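Local coordinates for ABC transporter, periplasmic substrate-binding protein (Thermotoga maritima, PDB 2HPG) that probably binds a small solute in the periplasm and passes it to a tripartite ATP-independent (TRAP) transporter, as other members of its family do, at residues 142-147 with 171-176; 202-207 with 281-286. One frame throughout, in Å; residues are numbered along the deposited sequence.

Both contacts are buried, and they meet the same sheet, their centres about 12 Å apart. Interaction 1 sets F144 of strand 130-146 against helix 167-176; interaction 2 sets the helix starting at 204 against strand 282-284. In strand 130-146, F144 faces the first helix, while its neighbours H143 and V145 pack on the second: H143 CD2 lies 3.8 Å from Y204 CE2 and V145 CG2 3.6 Å from V207 CG2. The first contact is wholly apolar, ring against methyls. The second mixes an apolar selenium-methyl contact with a tyrosine hydroxyl among methyls, and its V283 side is partly exposed, nearer the surface.

Interaction 1: 142-147 with 171-176; sequences RHFVTN and ESIRSL
This is a small apolar strand-to-helix contact, in which F144 of strand 130-146 meets I173 and L176 of helix 167-176. The helix belongs to a beta-alpha-beta crossover, since the strands before and after it, 160-162 and 179-181, pair in parallel, and it packs on a face of the mixed sheet that also contains strand 130-146. Backbones stay well separated, with F144 CA 10.0 Å from I173 CA, and the gap is bridged by side chains. The phenyl ring does the reaching, and its far carbon CZ is what touches the helix. L176 CD1 comes to the ring edge, near its plane, at 4.0 Å from F144 CZ. I173 comes from the opposite direction, its CD1 reaching the CE1-CZ corner of the F144 ring at an oblique angle, 4.1 Å from F144 CZ. An extended second torsion (chi2 -173°) carries L176 CD1 out along the side chain, whereas I173 is bent at chi2 (-49°), which turns its CD1 back towards the sheet. The two methyls, I173 CD1 and L176 CD1, are 4.4 Å apart and both meet F144 CZ. Around it, L156, T222 and E201 also touch F144, and its ring meets that of H224. On the helix itself, S172 O takes two bonds, from L176 N and from S175 OG, the latter at 2.7 Å, so this polar group is served within the helix. With no hydrogen bond between the two segments, the contact rests on van der Waals packing and the burial of apolar surface, without directional bonds of its own.

Interaction 2: 202-207 with 281-286; sequences LTYANV and MAVIPA
The hydroxyl oxygen of Y204 is hydrogen-bonded to E221 OE2 on strand 218-234 and also sits against both methyls of V283, with Y204 OH 3.5 Å from V283 CG1 and 3.6 Å from V283 CG2. Its polar need is thus met by the carboxylate, while V283 lays its two methyls against the same oxygen. The two side chains cross at about a right angle, and V283 CG2 lies at the edge of the phenol ring, near its plane. Further along, V207 CG1 and the selenium of M281, a selenomethionine in this crystal, meet tip to tip at 3.7 Å. A bend at the last torsion of M281 (chi3 80°) turns its methyl CE aside, which leaves SE as the atom facing V207. These residues join the first turn of helix 204-209 to strand 282-284, a strand that runs parallel to 218-234 in the mixed sheet of the solute-binding fold; M219 of that neighbouring strand is touched by both Y204 and V207. The start of the helix is fixed by its N-cap, T203, whose OG1 accepts from N206 N at 3.1 Å in a nearly straight bond (164°), while T203 O receives V207 N. E269 of helix 243-278 takes the amides of Y204 and A205, one on each carboxylate oxygen, and its negative charge would probably be favourable beside the positive end of the helix dipole. Y272 and K273 of that long helix also touch the Y204 side chain.

Interaction 1: 142-147 with 171-176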
loop_
_atom_site.group_PDB
_atom_site.type_symbol
_atom_site.label_atom_id
_atom_site.label_comp_id
_atom_site.label_asym_id
_atom_site.label_seq_id
_atom_site.Cartn_x
_atom_site.Cartn_y
_atom_site.Cartn_z
ATOM N N ARG A 142 -8.493 -1.078 -4.259
ATOM C CA ARG A 142 -9.193 -2.100 -3.527
ATOM C C ARG A 142 -10.683 -1.857 -3.625
ATOM O O ARG A 142 -11.146 -0.703 -3.651
ATOM C CB ARG A 142 -8.709 -2.107 -2.077
ATOM C CG ARG A 142 -7.289 -2.616 -2.001
ATOM C CD ARG A 142 -6.588 -2.334 -0.722
ATOM N NE ARG A 142 -7.056 -3.155 0.396
ATOM C CZ ARG A 142 -6.374 -4.129 1.007
ATOM N NH1 ARG A 142 -5.162 -4.470 0.629
ATOM N NH2 ARG A 142 -6.917 -4.741 2.048
ATOM N N HIS A 143 -11.430 -2.962 -3.701
ATOM C CA HIS A 143 -12.881 -2.946 -3.911
ATOM C C HIS A 143 -13.496 -3.891 -2.895
ATOM O O HIS A 143 -12.792 -4.722 -2.356
ATOM C CB HIS A 143 -13.202 -3.434 -5.340
ATOM C CG HIS A 143 -12.571 -2.606 -6.422
ATOM N ND1 HIS A 143 -12.785 -1.251 -6.541
ATOM C CD2 HIS A 143 -11.726 -2.947 -7.427
ATOM C CE1 HIS A 143 -12.084 -0.787 -7.566
ATOM N NE2 HIS A 143 -11.451 -1.801 -8.135
ATOM N N PHE A 144 -14.781 -3.768 -2.615
ATOM C CA PHE A 144 -15.425 -4.677 -1.665
ATOM C C PHE A 144 -15.672 -6.060 -2.289
ATOM O O PHE A 144 -16.083 -6.127 -3.440
ATOM C CB PHE A 144 -16.742 -4.096 -1.182
ATOM C CG PHE A 144 -16.579 -2.993 -0.184
ATOM C CD1 PHE A 144 -16.262 -3.279 1.125
ATOM C CD2 PHE A 144 -16.700 -1.685 -0.563
ATOM C CE1 PHE A 144 -16.103 -2.267 2.059
ATOM C CE2 PHE A 144 -16.547 -0.672 0.351
ATOM C CZ PHE A 144 -16.239 -0.969 1.667
ATOM N N VAL A 145 -15.454 -7.123 -1.505
ATOM C CA VAL A 145 -15.645 -8.495 -1.953
ATOM C C VAL A 145 -16.639 -9.083 -0.963
ATOM O O VAL A 145 -16.328 -9.240 0.212
ATOM C CB VAL A 145 -14.357 -9.350 -1.947
ATOM C CG1 VAL A 145 -14.509 -10.524 -2.971
ATOM C CG2 VAL A 145 -13.111 -8.516 -2.276
ATOM N N THR A 146 -17.846 -9.373 -1.444
ATOM C CA THR A 146 -18.990 -9.673 -0.582
ATOM C C THR A 146 -19.940 -10.695 -1.238
ATOM O O THR A 146 -19.724 -11.107 -2.364
ATOM C CB THR A 146 -19.799 -8.396 -0.347
ATOM O OG1 THR A 146 -20.276 -7.914 -1.614
ATOM C CG2 THR A 146 -18.942 -7.276 0.342
ATOM N N ASN A 147 -20.973 -11.110 -0.505
ATOM C CA ASN A 147 -22.057 -11.919 -1.087
ATOM C C ASN A 147 -23.348 -11.086 -1.212
ATOM O O ASN A 147 -24.443 -11.636 -1.311
ATOM C CB ASN A 147 -22.285 -13.213 -0.289
ATOM C CG ASN A 147 -21.317 -14.311 -0.675
ATOM O OD1 ASN A 147 -21.076 -14.557 -1.865
ATOM N ND2 ASN A 147 -20.734 -14.965 0.325
ATOM N N GLU A 171 -10.784 2.508 10.635
ATOM C CA GLU A 171 -11.617 3.715 10.715
ATOM C C GLU A 171 -12.206 4.096 9.375
ATOM O O GLU A 171 -13.324 4.561 9.319
ATOM C CB GLU A 171 -10.789 4.890 11.231
ATOM C CG GLU A 171 -10.285 4.692 12.642
ATOM C CD GLU A 171 -11.374 4.800 13.676
ATOM O OE1 GLU A 171 -12.435 5.403 13.373
ATOM O OE2 GLU A 171 -11.168 4.268 14.798
ATOM N N SER A 172 -11.440 3.911 8.305
ATOM C CA SER A 172 -11.930 4.123 6.947
ATOM C C SER A 172 -13.137 3.224 6.615
ATOM O O SER A 172 -14.186 3.722 6.196
ATOM C CB SER A 172 -10.804 3.882 5.943
ATOM O OG SER A 172 -9.868 4.945 5.984
ATOM N N ILE A 173 -12.984 1.916 6.811
ATOM C CA ILE A 173 -14.051 0.959 6.503
ATOM C C ILE A 173 -15.267 1.162 7.393
ATOM O O ILE A 173 -16.428 1.023 6.945
ATOM C CB ILE A 173 -13.550 -0.503 6.598
ATOM C CG1 ILE A 173 -12.525 -0.791 5.488
ATOM C CG2 ILE A 173 -14.703 -1.482 6.514
ATOM C CD1 ILE A 173 -12.962 -0.370 4.093
ATOM N N ARG A 174 -15.012 1.512 8.648
ATOM C CA ARG A 174 -16.093 1.905 9.565
ATOM C C ARG A 174 -16.846 3.151 9.085
ATOM O O ARG A 174 -18.060 3.193 9.130
ATOM C CB ARG A 174 -15.545 2.125 10.977
ATOM C CG ARG A 174 -16.602 2.382 12.018
ATOM C CD ARG A 174 -15.968 2.459 13.392
ATOM N NE ARG A 174 -16.890 2.931 14.429
ATOM C CZ ARG A 174 -17.160 4.217 14.684
ATOM N NH1 ARG A 174 -16.618 5.182 13.956
ATOM N NH2 ARG A 174 -17.996 4.547 15.675
ATOM N N SER A 175 -16.128 4.162 8.623
ATOM C CA SER A 175 -16.770 5.389 8.170
ATOM C C SER A 175 -17.608 5.194 6.892
ATOM O O SER A 175 -18.606 5.894 6.694
ATOM C CB SER A 175 -15.729 6.479 7.944
ATOM O OG SER A 175 -15.064 6.255 6.716
ATOM N N LEU A 176 -17.204 4.251 6.033
ATOM C CA LEU A 176 -17.968 3.910 4.812
ATOM C C LEU A 176 -19.285 3.203 5.108
ATOM O O LEU A 176 -20.210 3.243 4.296
ATOM C CB LEU A 176 -17.129 3.046 3.874
ATOM C CG LEU A 176 -15.894 3.730 3.298
ATOM C CD1 LEU A 176 -15.212 2.863 2.233
ATOM C CD2 LEU A 176 -16.248 5.089 2.745
#

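Interaction 2: 202-207 with 281-286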
loop_
_atom_site.group_PDB
_atom_site.type_symbol
_atom_site.label_atom_id
_atom_site.label_comp_id
_atom_site.label_asym_id
_atom_site.label_seq_id
_atom_site.Cartn_x
_atom_site.Cartn_y
_atom_site.Cartn_z
ATOM N N LEU A 202 -10.345 -5.857 -1.255
ATOM C CA LEU A 202 -9.092 -6.384 -1.795
ATOM C C LEU A 202 -8.927 -5.965 -3.249
ATOM O O LEU A 202 -9.833 -5.421 -3.850
ATOM C CB LEU A 202 -9.096 -7.924 -1.730
ATOM C CG LEU A 202 -9.077 -8.593 -0.349
ATOM C CD1 LEU A 202 -9.305 -10.111 -0.476
ATOM C CD2 LEU A 202 -7.789 -8.335 0.441
ATOM N N THR A 203 -7.752 -6.234 -3.812
ATOM C CA THR A 203 -7.536 -6.126 -5.240
ATOM C C THR A 203 -7.989 -7.418 -5.933
ATOM O O THR A 203 -8.183 -8.423 -5.274
ATOM C CB THR A 203 -6.058 -5.972 -5.521
ATOM O OG1 THR A 203 -5.405 -7.178 -5.141
ATOM C CG2 THR A 203 -5.492 -4.792 -4.720
ATOM N N TYR A 204 -8.151 -7.377 -7.259
ATOM C CA TYR A 204 -8.559 -8.555 -8.022
ATOM C C TYR A 204 -7.490 -9.662 -7.951
ATOM O O TYR A 204 -7.812 -10.847 -7.928
ATOM C CB TYR A 204 -8.834 -8.169 -9.484
ATOM C CG TYR A 204 -10.197 -7.516 -9.758
ATOM C CD1 TYR A 204 -11.338 -8.284 -9.876
ATOM C CD2 TYR A 204 -10.322 -6.134 -9.935
ATOM C CE1 TYR A 204 -12.539 -7.727 -10.185
ATOM C CE2 TYR A 204 -11.550 -5.562 -10.232
ATOM C CZ TYR A 204 -12.656 -6.368 -10.338
ATOM O OH TYR A 204 -13.914 -5.858 -10.616
ATOM N N ALA A 205 -6.216 -9.282 -7.935
ATOM C CA ALA A 205 -5.113 -10.253 -7.765
ATOM C C ALA A 205 -5.240 -11.006 -6.442
ATOM O O ALA A 205 -5.106 -12.223 -6.399
ATOM C CB ALA A 205 -3.759 -9.539 -7.837
ATOM N N ASN A 206 -5.494 -10.270 -5.360
ATOM C CA ASN A 206 -5.676 -10.884 -4.035
ATOM C C ASN A 206 -6.843 -11.858 -4.077
ATOM O O ASN A 206 -6.758 -12.987 -3.579
ATOM C CB ASN A 206 -6.039 -9.835 -2.969
ATOM C CG ASN A 206 -4.912 -8.867 -2.632
ATOM O OD1 ASN A 206 -3.724 -9.150 -2.817
ATOM N ND2 ASN A 206 -5.293 -7.700 -2.129
ATOM N N VAL A 207 -7.961 -11.407 -4.642
ATOM C CA VAL A 207 -9.169 -12.236 -4.695
ATOM C C VAL A 207 -8.910 -13.474 -5.543
ATOM O O VAL A 207 -9.257 -14.587 -5.150
ATOM C CB VAL A 207 -10.377 -11.471 -5.265
ATOM C CG1 VAL A 207 -11.570 -12.432 -5.505
ATOM C CG2 VAL A 207 -10.771 -10.312 -4.322
HETATM N N MSE A 281 -17.619 -14.629 -10.837
HETATM C CA MSE A 281 -17.932 -13.500 -9.971
HETATM C C MSE A 281 -18.766 -12.473 -10.709
HETATM O O MSE A 281 -18.634 -12.309 -11.921
HETATM C CB MSE A 281 -16.665 -12.836 -9.453
HETATM C CG MSE A 281 -15.859 -13.717 -8.530
HETATM SE SE MSE A 281 -14.594 -12.603 -7.570
HETATM C CE MSE A 281 -15.754 -11.857 -6.173
ATOM N N ALA A 282 -19.621 -11.778 -9.962
ATOM C CA ALA A 282 -20.395 -10.667 -10.482
ATOM C C ALA A 282 -19.730 -9.368 -10.101
ATOM O O ALA A 282 -19.531 -9.106 -8.923
ATOM C CB ALA A 282 -21.794 -10.695 -9.914
ATOM N N VAL A 283 -19.380 -8.561 -11.096
ATOM C CA VAL A 283 -18.767 -7.252 -10.861
ATOM C C VAL A 283 -19.841 -6.198 -10.869
ATOM O O VAL A 283 -20.621 -6.140 -11.806
ATOM C CB VAL A 283 -17.742 -6.924 -11.948
ATOM C CG1 VAL A 283 -17.193 -5.519 -11.769
ATOM C CG2 VAL A 283 -16.634 -7.926 -11.898
ATOM N N ILE A 284 -19.900 -5.377 -9.817
ATOM C CA ILE A 284 -20.714 -4.174 -9.800
ATOM C C ILE A 284 -19.801 -3.030 -10.225
ATOM O O ILE A 284 -18.938 -2.625 -9.458
ATOM C CB ILE A 284 -21.281 -3.886 -8.408
ATOM C CG1 ILE A 284 -22.001 -5.126 -7.859
ATOM C CG2 ILE A 284 -22.224 -2.708 -8.469
ATOM C CD1 ILE A 284 -23.139 -5.615 -8.728
ATOM N N PRO A 285 -19.943 -2.541 -11.473
ATOM C CA PRO A 285 -18.973 -1.592 -12.007
ATOM C C PRO A 285 -19.047 -0.257 -11.293
ATOM O O PRO A 285 -20.052 0.041 -10.650
ATOM C CB PRO A 285 -19.383 -1.415 -13.482
ATOM C CG PRO A 285 -20.529 -2.294 -13.717
ATOM C CD PRO A 285 -21.019 -2.843 -12.434
ATOM N N ALA A 286 -17.985 0.529 -11.411
ATOM C CA ALA A 286 -17.887 1.808 -10.703
ATOM C C ALA A 286 -19.060 2.717 -11.070
ATOM O O ALA A 286 -19.705 3.313 -10.198
ATOM C CB ALA A 286 -16.533 2.494 -11.011
#